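Local coordinates for prepilin-like protein (Thermus thermophilus, PDB 6QVF) that probably serves as a natural-competence type IV pilin that binds DNA, perhaps as a receptor at the pilus tip, at residues K42-D47 with Q151-P156; W55-F60 with N84-L89. One frame throughout, in Å; residues are numbered along the deposited sequence.

Contact 1: K42-D47 with Q151-P156; sequences KDAPLD and QPAPCP
A single water joins Asp43 to Gln151 where no direct hydrogen bond links residues 42-47 to 151-156. It donates to Asp43 O at 2.8 Å and to Gln151 OE1 at an unusually short 2.5 Å, a length to be read with caution. The carbonyl and the amide oxygen are both acceptors and cannot pair with each other, so the two protons of the water satisfy both.

The Gln151 side chain leaves the backbone with CG anti to N (chi1 172°) and then bends at chi2 (66°), which carries the amide over the strand. There OE1 lies 3.3 Å from Ala44 CB, a tight contact, while NE2 meets Pro45 CD at 3.7 Å. The amide therefore spans both residues, packing its polar end on apolar carbon. With an alanine here, the bridging water would probably lose one of its two acceptors, and a gap is likely to open beside Ala44 and Pro45.

Ala153 forms the second point of contact. Ala153 CB sits 3.6 Å from Asp43 O and 4.3 Å from Ala44 CB, the latter a light apolar touch. A cis peptide bond precedes Pro154, and the turn is tied by Cys155 N to Pro152 O at 2.8 Å.

Within the sheet, Asp43 and Ala44 both pair with Arg56, a classic beta bulge, and both direct their CB atoms toward 151-156. The carboxylate of Asp43 has its partners elsewhere: OD2 accepts from Phe58 N and OD1 pairs with Arg78. The contact thus lays the loop that follows strand 131-139, held by the Cys140-Cys155 disulfide, against outer strand 44-45, with Pro154 reaching Phe58 of strand 55-58 and Val61 of helix 59-66.

Contact 2: W55-F60 with N84-L89; sequences WRSFYF and NLRPGL
Arg86 reaches Ser57 end-on, NH1 and NH2 both donating to the one oxygen OG. Each nitrogen stands 2.9 Å from Ser57 OG, and N-H...O angles near 140° show two equally bent bonds, the expected cost of sharing a single acceptor close to the guanidinium plane. Ser57 OG also hydrogen-bonds Tyr41 O; a carbonyl can only accept, so the serine hydroxyl spends its proton there and offers its oxygen to the arginine. With OG anti to the backbone N (chi1 -179°), the hydroxyl is set facing the guanidinium.

The charge of Arg86 is answered chiefly by Asp62, whose OD2 forms a salt bridge with NH1; a long, weak ion pair runs from NH2 to Glu33. One guanidinium face lies flat on the Tyr59 ring, centres 4.0 Å apart and planes 12° from parallel. The closest atoms are Arg86 NE and Tyr59 CZ at 3.4 Å. NE approaches Tyr59 OH as well, but the angle is too poor for a hydrogen bond, and that hydroxyl pairs with Glu33 OE1 instead. Leu89 CD2 meets the ring edge at Tyr59 CD2, 4.4 Å away.

Stacked flat on a tyrosine and bonded end-on through both terminal nitrogens, Arg86 makes a cation-pi stack that joins the loop enclosed by the Cys67-Cys91 disulfide to the junction of strand 55-58 and helix 59-66.

In the fold
Contacts 1 and 2 lie on the same side of the chain's centre, their own centres about 12 Å apart, and meet in the three-stranded antiparallel sheet. Strand 44-45 of contact 1 and strand 55-58 of contact 2 are neighbours there: Ala44 O and Arg56 N, 2.7 Å apart, probably hydrogen-bond, and the Asp43 carboxylate also crosses from one contact to the other. Trp55 CE3 packs 3.2 Å from Ala44 C. The small sheet thus carries one loop at each contact, 151-156 and 84-89, the first holding Cys155, the second lying between Cys67 and Cys91 in the sequence. Neither contact holds a bound ligand, so a direct part in DNA binding cannot be read from this geometry.

Contact 1: K42-D47 with Q151-P156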
loop_
_atom_site.group_PDB
_atom_site.type_symbol
_atom_site.label_atom_id
_atom_site.label_comp_id
_atom_site.label_asym_id
_atom_site.label_seq_id
_atom_site.Cartn_x
_atom_site.Cartn_y
_atom_site.Cartn_z
ATOM N N LYS B 42 13.568 -26.529 3.765
ATOM C CA LYS B 42 12.313 -27.174 4.071
ATOM C C LYS B 42 11.541 -26.388 5.136
ATOM O O LYS B 42 12.135 -25.868 6.082
ATOM C CB LYS B 42 12.538 -28.626 4.502
ATOM C CG LYS B 42 13.095 -28.813 5.908
ATOM C CD LYS B 42 13.531 -30.238 6.176
ATOM C CE LYS B 42 13.716 -30.558 7.648
ATOM N NZ LYS B 42 14.707 -29.673 8.280
ATOM N N ASP B 43 10.209 -26.281 4.952
ATOM C CA ASP B 43 9.341 -25.598 5.913
ATOM C C ASP B 43 8.288 -26.538 6.503
ATOM O O ASP B 43 8.077 -26.545 7.705
ATOM C CB ASP B 43 8.737 -24.353 5.267
ATOM C CG ASP B 43 9.793 -23.277 5.040
ATOM O OD1 ASP B 43 10.548 -22.984 6.004
ATOM O OD2 ASP B 43 9.869 -22.742 3.913
ATOM N N ALA B 44 7.570 -27.281 5.665
ATOM C CA ALA B 44 6.540 -28.163 6.174
ATOM C C ALA B 44 6.574 -29.466 5.388
ATOM O O ALA B 44 6.757 -29.464 4.171
ATOM C CB ALA B 44 5.179 -27.531 6.067
ATOM N N PRO B 45 6.371 -30.624 6.054
ATOM C CA PRO B 45 6.323 -31.893 5.334
ATOM C C PRO B 45 5.037 -31.988 4.506
ATOM O O PRO B 45 3.985 -31.530 4.961
ATOM C CB PRO B 45 6.379 -32.913 6.476
ATOM C CG PRO B 45 5.708 -32.202 7.639
ATOM C CD PRO B 45 6.125 -30.756 7.489
ATOM N N LEU B 46 5.133 -32.576 3.303
ATOM C CA LEU B 46 3.921 -32.756 2.471
ATOM C C LEU B 46 2.920 -33.685 3.164
ATOM O O LEU B 46 1.695 -33.483 3.074
ATOM C CB LEU B 46 4.304 -33.334 1.113
ATOM C CG LEU B 46 5.083 -32.401 0.194
ATOM C CD1 LEU B 46 5.309 -33.050 -1.149
ATOM C CD2 LEU B 46 4.380 -31.047 0.018
ATOM N N ASP B 47 3.446 -34.690 3.869
ATOM C CA ASP B 47 2.650 -35.623 4.650
ATOM C C ASP B 47 3.008 -35.461 6.127
ATOM O O ASP B 47 4.146 -35.695 6.528
ATOM C CB ASP B 47 2.894 -37.043 4.139
ATOM C CG ASP B 47 2.218 -38.158 4.932
ATOM O OD1 ASP B 47 1.487 -37.852 5.926
ATOM O OD2 ASP B 47 2.376 -39.333 4.503
ATOM N N GLN B 151 0.307 -26.993 12.229
ATOM C CA GLN B 151 1.278 -26.853 11.155
ATOM C C GLN B 151 1.420 -25.365 10.786
ATOM O O GLN B 151 0.879 -24.889 9.787
ATOM C CB GLN B 151 0.797 -27.688 9.977
ATOM C CG GLN B 151 1.604 -27.485 8.715
ATOM C CD GLN B 151 2.989 -27.983 8.930
ATOM O OE1 GLN B 151 3.937 -27.211 9.155
ATOM N NE2 GLN B 151 3.057 -29.305 8.895
ATOM N N PRO B 152 2.119 -24.571 11.621
ATOM C CA PRO B 152 2.123 -23.113 11.471
ATOM C C PRO B 152 2.986 -22.526 10.341
ATOM O O PRO B 152 2.839 -21.350 9.975
ATOM C CB PRO B 152 2.661 -22.651 12.826
ATOM C CG PRO B 152 3.519 -23.801 13.316
ATOM C CD PRO B 152 2.824 -25.044 12.824
ATOM N N ALA B 153 3.905 -23.318 9.795
ATOM C CA ALA B 153 4.803 -22.835 8.798
ATOM C C ALA B 153 4.011 -22.282 7.610
ATOM O O ALA B 153 3.047 -22.896 7.146
ATOM C CB ALA B 153 5.719 -23.916 8.335
ATOM N N PRO B 154 4.383 -21.126 7.015
ATOM C CA PRO B 154 5.603 -20.376 7.279
ATOM C C PRO B 154 5.501 -19.228 8.283
ATOM O O PRO B 154 6.396 -18.345 8.326
ATOM C CB PRO B 154 5.925 -19.758 5.919
ATOM C CG PRO B 154 4.551 -19.498 5.319
ATOM C CD PRO B 154 3.666 -20.613 5.844
ATOM N N CYS B 155 4.428 -19.206 9.070
ATOM C CA CYS B 155 4.333 -18.210 10.143
ATOM C C CYS B 155 5.377 -18.500 11.205
ATOM O O CYS B 155 5.635 -19.653 11.559
ATOM C CB CYS B 155 2.974 -18.192 10.802
ATOM S SG CYS B 155 1.619 -17.746 9.676
ATOM N N PRO B 156 5.990 -17.453 11.766
ATOM C CA PRO B 156 6.932 -17.633 12.864
ATOM C C PRO B 156 6.172 -17.903 14.152
ATOM O O PRO B 156 5.004 -17.560 14.292
ATOM C CB PRO B 156 7.651 -16.302 12.927
ATOM C CG PRO B 156 6.594 -15.318 12.493
ATOM C CD PRO B 156 5.779 -16.034 11.421
HETATM O O HOH W 1 6.370 -27.493 9.766
#

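Contact 2: W55-F60 with N84-L89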
loop_
_atom_site.group_PDB
_atom_site.type_symbol
_atom_site.label_atom_id
_atom_site.label_comp_id
_atom_site.label_asym_id
_atom_site.label_seq_id
_atom_site.Cartn_x
_atom_site.Cartn_y
_atom_site.Cartn_z
ATOM N N TRP B 55 9.075 -32.151 1.292
ATOM C CA TRP B 55 8.614 -31.035 2.068
ATOM C C TRP B 55 8.253 -29.900 1.116
ATOM O O TRP B 55 8.756 -29.810 0.015
ATOM C CB TRP B 55 9.722 -30.545 3.020
ATOM C CG TRP B 55 10.011 -31.456 4.180
ATOM C CD1 TRP B 55 10.341 -32.783 4.133
ATOM C CD2 TRP B 55 9.916 -31.115 5.579
ATOM N NE1 TRP B 55 10.472 -33.273 5.403
ATOM C CE2 TRP B 55 10.217 -32.284 6.311
ATOM C CE3 TRP B 55 9.647 -29.934 6.287
ATOM C CZ2 TRP B 55 10.232 -32.308 7.702
ATOM C CZ3 TRP B 55 9.634 -29.970 7.659
ATOM C CH2 TRP B 55 9.956 -31.132 8.357
ATOM N N ARG B 56 7.402 -29.006 1.601
ATOM C CA ARG B 56 7.193 -27.731 0.913
ATOM C C ARG B 56 8.115 -26.674 1.549
ATOM O O ARG B 56 8.326 -26.682 2.763
ATOM C CB ARG B 56 5.713 -27.360 1.004
ATOM C CG ARG B 56 5.345 -26.125 0.180
ATOM C CD ARG B 56 3.840 -26.018 0.074
ATOM N NE ARG B 56 3.331 -27.026 -0.859
ATOM C CZ ARG B 56 2.547 -28.060 -0.579
ATOM N NH1 ARG B 56 2.270 -28.426 0.664
ATOM N NH2 ARG B 56 2.052 -28.751 -1.586
ATOM N N SER B 57 8.636 -25.787 0.693
ATOM C CA SER B 57 9.475 -24.674 1.030
ATOM C C SER B 57 8.786 -23.412 0.539
ATOM O O SER B 57 8.418 -23.312 -0.648
ATOM C CB SER B 57 10.829 -24.824 0.401
ATOM O OG SER B 57 11.712 -23.741 0.718
ATOM N N PHE B 58 8.631 -22.443 1.453
ATOM C CA PHE B 58 7.982 -21.174 1.104
ATOM C C PHE B 58 9.012 -20.052 0.978
ATOM O O PHE B 58 9.718 -19.759 1.924
ATOM C CB PHE B 58 6.960 -20.773 2.169
ATOM C CG PHE B 58 5.842 -21.758 2.356
ATOM C CD1 PHE B 58 4.800 -21.791 1.466
ATOM C CD2 PHE B 58 5.837 -22.678 3.393
ATOM C CE1 PHE B 58 3.759 -22.679 1.616
ATOM C CE2 PHE B 58 4.797 -23.586 3.525
ATOM C CZ PHE B 58 3.767 -23.583 2.630
ATOM N N TYR B 59 9.040 -19.420 -0.186
ATOM C CA TYR B 59 9.920 -18.280 -0.386
ATOM C C TYR B 59 9.544 -17.132 0.563
ATOM O O TYR B 59 10.360 -16.237 0.772
ATOM C CB TYR B 59 9.912 -17.823 -1.844
ATOM C CG TYR B 59 10.777 -18.649 -2.758
ATOM C CD1 TYR B 59 10.468 -19.973 -3.022
ATOM C CD2 TYR B 59 11.964 -18.161 -3.256
ATOM C CE1 TYR B 59 11.263 -20.751 -3.854
ATOM C CE2 TYR B 59 12.757 -18.913 -4.113
ATOM C CZ TYR B 59 12.429 -20.232 -4.380
ATOM O OH TYR B 59 13.227 -21.008 -5.183
ATOM N N PHE B 60 8.304 -17.123 1.045
ATOM C CA PHE B 60 7.879 -16.120 2.024
ATOM C C PHE B 60 8.942 -15.999 3.125
ATOM O O PHE B 60 9.304 -14.896 3.570
ATOM C CB PHE B 60 6.509 -16.471 2.591
ATOM C CG PHE B 60 6.024 -15.486 3.611
ATOM C CD1 PHE B 60 6.461 -15.552 4.929
ATOM C CD2 PHE B 60 5.192 -14.456 3.219
ATOM C CE1 PHE B 60 6.054 -14.592 5.849
ATOM C CE2 PHE B 60 4.744 -13.536 4.166
ATOM C CZ PHE B 60 5.184 -13.603 5.456
ATOM N N ASN B 84 20.494 -20.871 6.226
ATOM C CA ASN B 84 19.397 -21.667 5.667
ATOM C C ASN B 84 18.327 -20.757 5.061
ATOM O O ASN B 84 17.191 -21.163 4.873
ATOM C CB ASN B 84 18.787 -22.577 6.731
ATOM C CG ASN B 84 19.787 -23.597 7.244
ATOM O OD1 ASN B 84 20.686 -23.993 6.499
ATOM N ND2 ASN B 84 19.659 -23.979 8.511
ATOM N N LEU B 85 18.709 -19.521 4.739
ATOM C CA LEU B 85 17.927 -18.617 3.875
ATOM C C LEU B 85 18.554 -18.591 2.472
ATOM O O LEU B 85 19.793 -18.580 2.287
ATOM C CB LEU B 85 17.887 -17.223 4.498
ATOM C CG LEU B 85 17.374 -17.097 5.918
ATOM C CD1 LEU B 85 17.655 -15.695 6.402
ATOM C CD2 LEU B 85 15.891 -17.418 6.008
ATOM N N ARG B 86 17.694 -18.599 1.456
ATOM C CA ARG B 86 18.147 -18.717 0.099
ATOM C C ARG B 86 19.036 -17.534 -0.276
ATOM O O ARG B 86 18.704 -16.383 -0.022
ATOM C CB ARG B 86 16.953 -18.762 -0.851
ATOM C CG ARG B 86 16.298 -20.123 -0.934
ATOM C CD ARG B 86 15.106 -20.098 -1.852
ATOM N NE ARG B 86 14.615 -21.473 -2.034
ATOM C CZ ARG B 86 13.637 -22.058 -1.348
ATOM N NH1 ARG B 86 12.999 -21.418 -0.371
ATOM N NH2 ARG B 86 13.307 -23.305 -1.646
ATOM N N PRO B 87 20.207 -17.794 -0.907
ATOM C CA PRO B 87 21.118 -16.733 -1.319
ATOM C C PRO B 87 20.619 -16.150 -2.642
ATOM O O PRO B 87 19.844 -16.764 -3.329
ATOM C CB PRO B 87 22.445 -17.501 -1.459
ATOM C CG PRO B 87 21.998 -18.837 -2.015
ATOM C CD PRO B 87 20.729 -19.138 -1.238
ATOM N N GLY B 88 21.032 -14.935 -2.989
ATOM C CA GLY B 88 20.757 -14.479 -4.340
ATOM C C GLY B 88 19.308 -14.065 -4.592
ATOM O O GLY B 88 18.881 -14.013 -5.727
ATOM N N LEU B 89 18.528 -13.843 -3.536
ATOM C CA LEU B 89 17.299 -13.087 -3.700
ATOM C C LEU B 89 17.657 -11.610 -3.799
ATOM O O LEU B 89 18.544 -11.132 -3.125
ATOM C CB LEU B 89 16.373 -13.276 -2.499
ATOM C CG LEU B 89 16.028 -14.702 -2.136
ATOM C CD1 LEU B 89 15.110 -14.697 -0.940
ATOM C CD2 LEU B 89 15.388 -15.418 -3.291
#